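Local structure of N-acetyltransferase (Staphylococcus aureus subsp. aureus, 4M85) at residues K107-D112 with K146-C151; Y63-K68 with R126-A131. The protein probably transfers an acetyl group from acetyl-coenzyme A to an acceptor substrate, as other acetyltransferases of the GNAT superfamily do. All coordinates share one frame; numbering follows the deposited sequence.

Interaction 1: K107-D112 with K146-C151; sequences KEAKDD and KWSLNC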
loop_
_atom_site.group_PDB
_atom_site.type_symbol
_atom_site.label_atom_id
_atom_site.label_comp_id
_atom_site.label_asym_id
_atom_site.label_seq_id
_atom_site.Cartn_x
_atom_site.Cartn_y
_atom_site.Cartn_z
ATOM N N LYS A 107 3.790 -1.804 -13.594
ATOM C CA LYS A 107 3.500 -0.397 -13.401
ATOM C C LYS A 107 1.993 -0.284 -13.172
ATOM O O LYS A 107 1.207 -0.448 -14.105
ATOM C CB LYS A 107 3.924 0.412 -14.650
ATOM C CG LYS A 107 4.025 1.921 -14.449
ATOM C CD LYS A 107 4.539 2.608 -15.716
ATOM C CE LYS A 107 4.715 4.114 -15.539
ATOM N NZ LYS A 107 3.450 4.870 -15.742
ATOM N N GLU A 108 1.597 -0.012 -11.929
ATOM C CA GLU A 108 0.177 0.045 -11.551
ATOM C C GLU A 108 -0.458 1.421 -11.807
ATOM O O GLU A 108 -1.665 1.512 -11.912
ATOM C CB GLU A 108 -0.013 -0.367 -10.063
ATOM C CG GLU A 108 0.584 -1.724 -9.670
ATOM C CD GLU A 108 0.367 -2.099 -8.200
ATOM O OE1 GLU A 108 -0.472 -1.460 -7.521
ATOM O OE2 GLU A 108 1.038 -3.028 -7.698
ATOM N N ALA A 109 0.360 2.470 -11.920
ATOM C CA ALA A 109 -0.122 3.848 -11.974
ATOM C C ALA A 109 0.328 4.589 -13.223
ATOM O O ALA A 109 0.963 4.022 -14.097
ATOM C CB ALA A 109 0.328 4.592 -10.738
ATOM N N LYS A 110 -0.005 5.868 -13.302
ATOM C CA LYS A 110 0.328 6.669 -14.465
ATOM C C LYS A 110 1.174 7.848 -14.015
ATOM O O LYS A 110 1.131 8.248 -12.849
ATOM C CB LYS A 110 -0.946 7.134 -15.161
ATOM C CG LYS A 110 -1.648 6.046 -15.950
ATOM C CD LYS A 110 -2.921 6.580 -16.571
ATOM C CE LYS A 110 -3.864 5.462 -16.995
ATOM N NZ LYS A 110 -5.216 5.995 -17.349
ATOM N N ASP A 111 1.946 8.401 -14.939
ATOM C CA ASP A 111 2.978 9.359 -14.587
ATOM C C ASP A 111 2.445 10.682 -14.068
ATOM O O ASP A 111 3.161 11.381 -13.349
ATOM C CB ASP A 111 3.893 9.608 -15.788
ATOM C CG ASP A 111 4.561 8.333 -16.296
ATOM O OD1 ASP A 111 4.843 7.423 -15.490
ATOM O OD2 ASP A 111 4.801 8.239 -17.507
ATOM N N ASP A 112 1.209 11.041 -14.403
ATOM C CA ASP A 112 0.632 12.300 -13.889
ATOM C C ASP A 112 -0.185 12.132 -12.612
ATOM O O ASP A 112 -0.968 13.031 -12.263
ATOM C CB ASP A 112 -0.232 12.992 -14.959
ATOM C CG ASP A 112 -1.469 12.186 -15.342
ATOM O OD1 ASP A 112 -1.423 10.936 -15.320
ATOM O OD2 ASP A 112 -2.486 12.817 -15.709
ATOM N N LYS A 146 -3.400 15.094 -8.837
ATOM C CA LYS A 146 -4.352 14.057 -9.206
ATOM C C LYS A 146 -3.975 12.776 -8.487
ATOM O O LYS A 146 -2.906 12.212 -8.733
ATOM C CB LYS A 146 -4.353 13.827 -10.720
ATOM C CG LYS A 146 -5.231 12.659 -11.156
ATOM C CD LYS A 146 -5.903 12.895 -12.510
ATOM C CE LYS A 146 -4.946 12.822 -13.690
ATOM N NZ LYS A 146 -4.254 11.515 -13.737
ATOM N N TRP A 147 -4.855 12.332 -7.588
ATOM C CA TRP A 147 -4.669 11.080 -6.885
ATOM C C TRP A 147 -5.301 9.952 -7.672
ATOM O O TRP A 147 -6.330 10.124 -8.347
ATOM C CB TRP A 147 -5.259 11.161 -5.481
ATOM C CG TRP A 147 -4.692 12.248 -4.636
ATOM C CD1 TRP A 147 -5.111 13.526 -4.587
ATOM C CD2 TRP A 147 -3.630 12.143 -3.680
ATOM N NE1 TRP A 147 -4.376 14.241 -3.700
ATOM C CE2 TRP A 147 -3.460 13.416 -3.114
ATOM C CE3 TRP A 147 -2.812 11.098 -3.248
ATOM C CZ2 TRP A 147 -2.504 13.683 -2.150
ATOM C CZ3 TRP A 147 -1.858 11.362 -2.295
ATOM C CH2 TRP A 147 -1.700 12.656 -1.759
ATOM N N SER A 148 -4.668 8.796 -7.637
ATOM C CA SER A 148 -5.240 7.606 -8.255
ATOM C C SER A 148 -5.181 6.374 -7.351
ATOM O O SER A 148 -4.405 6.318 -6.403
ATOM C CB SER A 148 -4.549 7.306 -9.588
ATOM O OG SER A 148 -3.243 6.819 -9.407
ATOM N N LEU A 149 -6.027 5.393 -7.664
ATOM C CA LEU A 149 -5.992 4.103 -7.006
ATOM C C LEU A 149 -6.620 3.037 -7.873
ATOM O O LEU A 149 -7.292 3.340 -8.867
ATOM C CB LEU A 149 -6.628 4.142 -5.618
ATOM C CG LEU A 149 -8.099 4.445 -5.423
ATOM C CD1 LEU A 149 -8.976 3.270 -5.857
ATOM C CD2 LEU A 149 -8.364 4.794 -3.956
ATOM N N ASN A 150 -6.371 1.795 -7.489
ATOM C CA ASN A 150 -6.872 0.632 -8.197
ATOM C C ASN A 150 -7.744 -0.244 -7.304
ATOM O O ASN A 150 -7.279 -0.803 -6.330
ATOM C CB ASN A 150 -5.686 -0.156 -8.727
ATOM C CG ASN A 150 -5.020 0.522 -9.905
ATOM O OD1 ASN A 150 -5.691 1.037 -10.800
ATOM N ND2 ASN A 150 -3.689 0.503 -9.929
ATOM N N CYS A 151 -9.019 -0.360 -7.644
ATOM C CA CYS A 151 -10.010 -1.032 -6.785
ATOM C C CYS A 151 -10.412 -2.357 -7.406
ATOM O O CYS A 151 -10.960 -2.389 -8.504
ATOM C CB CYS A 151 -11.253 -0.149 -6.655
ATOM S SG CYS A 151 -12.565 -0.776 -5.568
#
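Lys-146, beside strand 147-152 of the GNAT fold, reaches Asp-112 in the loop that leads into the neighbouring strand 114-121. Its CG lies opposite the backbone N (chi1 174°), and already at CB the chain passes 3.8 Å from the carbonyl O of Asp-112. Bends at chi2 and chi3 bring CE to 3.2 Å from Asp-112 OD2, and a further bend at chi4 turns NZ to the carboxylate. NZ at the tip forms a salt bridge with OD2 at 3.0 Å, a weak hydrogen bond by its geometry, with Asp-112 OD1 only slightly farther from NZ at 3.3 Å. Glu-113 OE2 is a second, long and weak ionic partner of NZ.

Midway along the contact Ala-109 CB passes 4.4 Å from Ser-148 OG, a loose approach; OG itself bonds to Glu-113, as does the backbone N of Lys-110. The loop also braces itself: the extended Lys-107 side chain runs forward along it, and NZ meets Asp-111 OD1 at 2.9 Å, from above that carboxylate's plane, and also bonds to the carbonyl O of Ala-109. Glu-108 OE1 bonds to the hydroxyl of Tyr-115, while its carbonyl O, with CB alongside, meets the strand.

There Asn-150 spends both ends of its amide: OD1 pairs with His-182 and ND2 also with the hydroxyl of Tyr-115. Toward the loop, ND2 gives a fairly straight bond (161° at the hydrogen) of 3.0 Å to Glu-108 O, which lies in the amide plane while ND2 sits 41° above the carbonyl plane.

Interaction 2: Y63-K68 with R126-A131; sequences YEVENK and RGRGIA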
loop_
_atom_site.group_PDB
_atom_site.type_symbol
_atom_site.label_atom_id
_atom_site.label_comp_id
_atom_site.label_asym_id
_atom_site.label_seq_id
_atom_site.Cartn_x
_atom_site.Cartn_y
_atom_site.Cartn_z
ATOM N N TYR A 63 -2.905 5.064 11.093
ATOM C CA TYR A 63 -3.915 5.324 12.123
ATOM C C TYR A 63 -3.517 4.571 13.400
ATOM O O TYR A 63 -3.564 3.345 13.461
ATOM C CB TYR A 63 -5.305 4.903 11.657
ATOM C CG TYR A 63 -6.436 5.544 12.441
ATOM C CD1 TYR A 63 -6.744 5.115 13.733
ATOM C CD2 TYR A 63 -7.217 6.570 11.886
ATOM C CE1 TYR A 63 -7.792 5.695 14.462
ATOM C CE2 TYR A 63 -8.249 7.166 12.611
ATOM C CZ TYR A 63 -8.534 6.717 13.907
ATOM O OH TYR A 63 -9.573 7.269 14.641
ATOM N N GLU A 64 -3.103 5.332 14.397
ATOM C CA GLU A 64 -2.662 4.799 15.666
ATOM C C GLU A 64 -3.836 4.799 16.664
ATOM O O GLU A 64 -4.401 5.847 16.940
ATOM C CB GLU A 64 -1.507 5.651 16.178
ATOM C CG GLU A 64 -0.874 5.138 17.463
ATOM C CD GLU A 64 0.121 6.106 18.035
ATOM O OE1 GLU A 64 0.932 6.673 17.256
ATOM O OE2 GLU A 64 0.081 6.307 19.271
ATOM N N VAL A 65 -4.190 3.615 17.161
ATOM C CA VAL A 65 -5.199 3.410 18.197
ATOM C C VAL A 65 -4.559 2.749 19.434
ATOM O O VAL A 65 -3.949 1.651 19.346
ATOM C CB VAL A 65 -6.328 2.447 17.721
ATOM C CG1 VAL A 65 -7.367 2.240 18.814
ATOM C CG2 VAL A 65 -7.016 2.963 16.474
ATOM N N GLU A 66 -4.727 3.383 20.591
ATOM C CA GLU A 66 -4.231 2.810 21.848
ATOM C C GLU A 66 -2.757 2.402 21.717
ATOM O O GLU A 66 -2.382 1.274 22.058
ATOM C CB GLU A 66 -5.095 1.603 22.262
ATOM C CG GLU A 66 -6.503 1.985 22.681
ATOM C CD GLU A 66 -6.506 2.886 23.913
ATOM O OE1 GLU A 66 -5.847 2.520 24.915
ATOM O OE2 GLU A 66 -7.152 3.960 23.889
ATOM N N ASN A 67 -1.954 3.318 21.172
ATOM C CA ASN A 67 -0.518 3.128 20.967
ATOM C C ASN A 67 -0.129 2.033 19.962
ATOM O O ASN A 67 1.025 1.656 19.896
ATOM C CB ASN A 67 0.184 2.892 22.314
ATOM C CG ASN A 67 -0.223 3.912 23.360
ATOM O OD1 ASN A 67 -0.064 5.113 23.152
ATOM N ND2 ASN A 67 -0.768 3.443 24.481
ATOM N N LYS A 68 -1.091 1.546 19.184
ATOM C CA LYS A 68 -0.864 0.484 18.201
ATOM C C LYS A 68 -1.287 0.944 16.804
ATOM O O LYS A 68 -2.295 1.655 16.681
ATOM C CB LYS A 68 -1.684 -0.745 18.586
ATOM C CG LYS A 68 -1.019 -1.629 19.632
ATOM C CD LYS A 68 -1.404 -3.100 19.434
ATOM C CE LYS A 68 -0.467 -4.049 20.184
ATOM N NZ LYS A 68 -0.725 -5.474 19.828
ATOM N N ARG A 126 -11.598 -3.232 12.335
ATOM C CA ARG A 126 -12.527 -3.007 11.240
ATOM C C ARG A 126 -13.873 -2.501 11.736
ATOM O O ARG A 126 -14.261 -2.753 12.880
ATOM C CB ARG A 126 -12.704 -4.258 10.377
ATOM C CG ARG A 126 -11.730 -4.260 9.214
ATOM C CD ARG A 126 -11.532 -5.633 8.582
ATOM N NE ARG A 126 -10.176 -5.744 8.056
ATOM C CZ ARG A 126 -9.732 -6.734 7.294
ATOM N NH1 ARG A 126 -10.545 -7.731 6.940
ATOM N NH2 ARG A 126 -8.462 -6.720 6.880
ATOM N N GLY A 127 -14.549 -1.765 10.854
ATOM C CA GLY A 127 -15.851 -1.167 11.132
ATOM C C GLY A 127 -15.795 0.156 11.862
ATOM O O GLY A 127 -16.804 0.598 12.404
ATOM N N ARG A 128 -14.629 0.798 11.878
ATOM C CA ARG A 128 -14.458 2.071 12.579
ATOM C C ARG A 128 -14.167 3.241 11.652
ATOM O O ARG A 128 -13.806 4.312 12.119
ATOM C CB ARG A 128 -13.340 1.958 13.615
ATOM C CG ARG A 128 -13.496 0.778 14.557
ATOM C CD ARG A 128 -12.408 0.786 15.614
ATOM N NE ARG A 128 -12.387 -0.476 16.354
ATOM C CZ ARG A 128 -11.729 -0.674 17.496
ATOM N NH1 ARG A 128 -11.023 0.309 18.061
ATOM N NH2 ARG A 128 -11.777 -1.863 18.076
ATOM N N GLY A 129 -14.343 3.053 10.350
ATOM C CA GLY A 129 -14.069 4.102 9.370
ATOM C C GLY A 129 -12.594 4.472 9.194
ATOM O O GLY A 129 -12.279 5.544 8.672
ATOM N N ILE A 130 -11.697 3.585 9.598
ATOM C CA ILE A 130 -10.271 3.873 9.577
ATOM C C ILE A 130 -9.755 4.117 8.162
ATOM O O ILE A 130 -8.996 5.057 7.960
ATOM C CB ILE A 130 -9.447 2.775 10.323
ATOM C CG1 ILE A 130 -9.532 3.006 11.824
ATOM C CG2 ILE A 130 -7.996 2.805 9.904
ATOM C CD1 ILE A 130 -9.263 1.783 12.653
ATOM N N ALA A 131 -10.173 3.303 7.196
ATOM C CA ALA A 131 -9.743 3.468 5.794
ATOM C C ALA A 131 -10.250 4.774 5.177
ATOM O O ALA A 131 -9.528 5.465 4.444
ATOM C CB ALA A 131 -10.205 2.283 4.953
#
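Tyr-63 and Ile-130 carry this contact, and its chief interaction is a CH-pi one. Ile-130 CG1 sits 4.0 Å from the centroid of the Tyr-63 ring and 10° off the ring normal, squarely over one face. With CG anti to the backbone N (chi1 -161°) the ring projects toward the first turn of helix 130-140, and chi2 turns its face to the isoleucine.

Apolar contact continues on the second branch of the isoleucine. CG2 touches Tyr-63 CB at 3.8 Å and also comes near ring atom CG, so both branches lie on the same side of the ring, CG1 over its centre and CG2 against the tyrosine CB. Val-65, on the same strand, places its CG2 at the ring's edge, in its plane. Around this cluster, Ala-70 and Tyr-125 both touch Val-65 and Ile-130, while Ile-5 of strand 4-7 packs on Tyr-63.

The one charged group involved is Arg-128, whose long side chain reaches toward the end of the strand. Its NH1 lies 4.2 Å from Val-65 CG1, an oblique van der Waals approach with no polar bond across the contact.

Backbone hydrogen bonds shape the strand end. A type I' turn from Val-65 to Lys-68 is closed by Val-65 N to Lys-68 O at 2.8 Å and by Lys-68 N to Val-65 O at 2.9 Å, making a tight hairpin into strand 68-77. On the other segment, Gly-127 and Gly-129 both have positive phi, and Gly-129 takes the N-cap position. The sequence RGRGIA fits the R/Q-x-x-G-x-G/A signature of GNAT motif A, the loop and helix start that in relatives bind the pyrophosphate of acetyl-coenzyme A.

In the fold
From the N terminus the chain first reaches 63-68, the hairpin end of strand 60-65, then the loop 107-112, the turn 126-131 into helix 130-140, and finally 146-151 on strand 147-152. Interaction 2 closes a loop with 57 residues between its segments, interaction 1 one with 33. Because the segments alternate, the two loops cross instead of nesting: 107-112 falls inside the span of interaction 2, and 126-131 inside that of interaction 1. Their centres lie 25 Å apart. Interaction 2 ties the hairpin of strands 60-65 and 68-77 to the start of helix 130-140; interaction 1 ties the loop before strand 114-121 to strand 147-152. Both contacts reach the same mixed sheet.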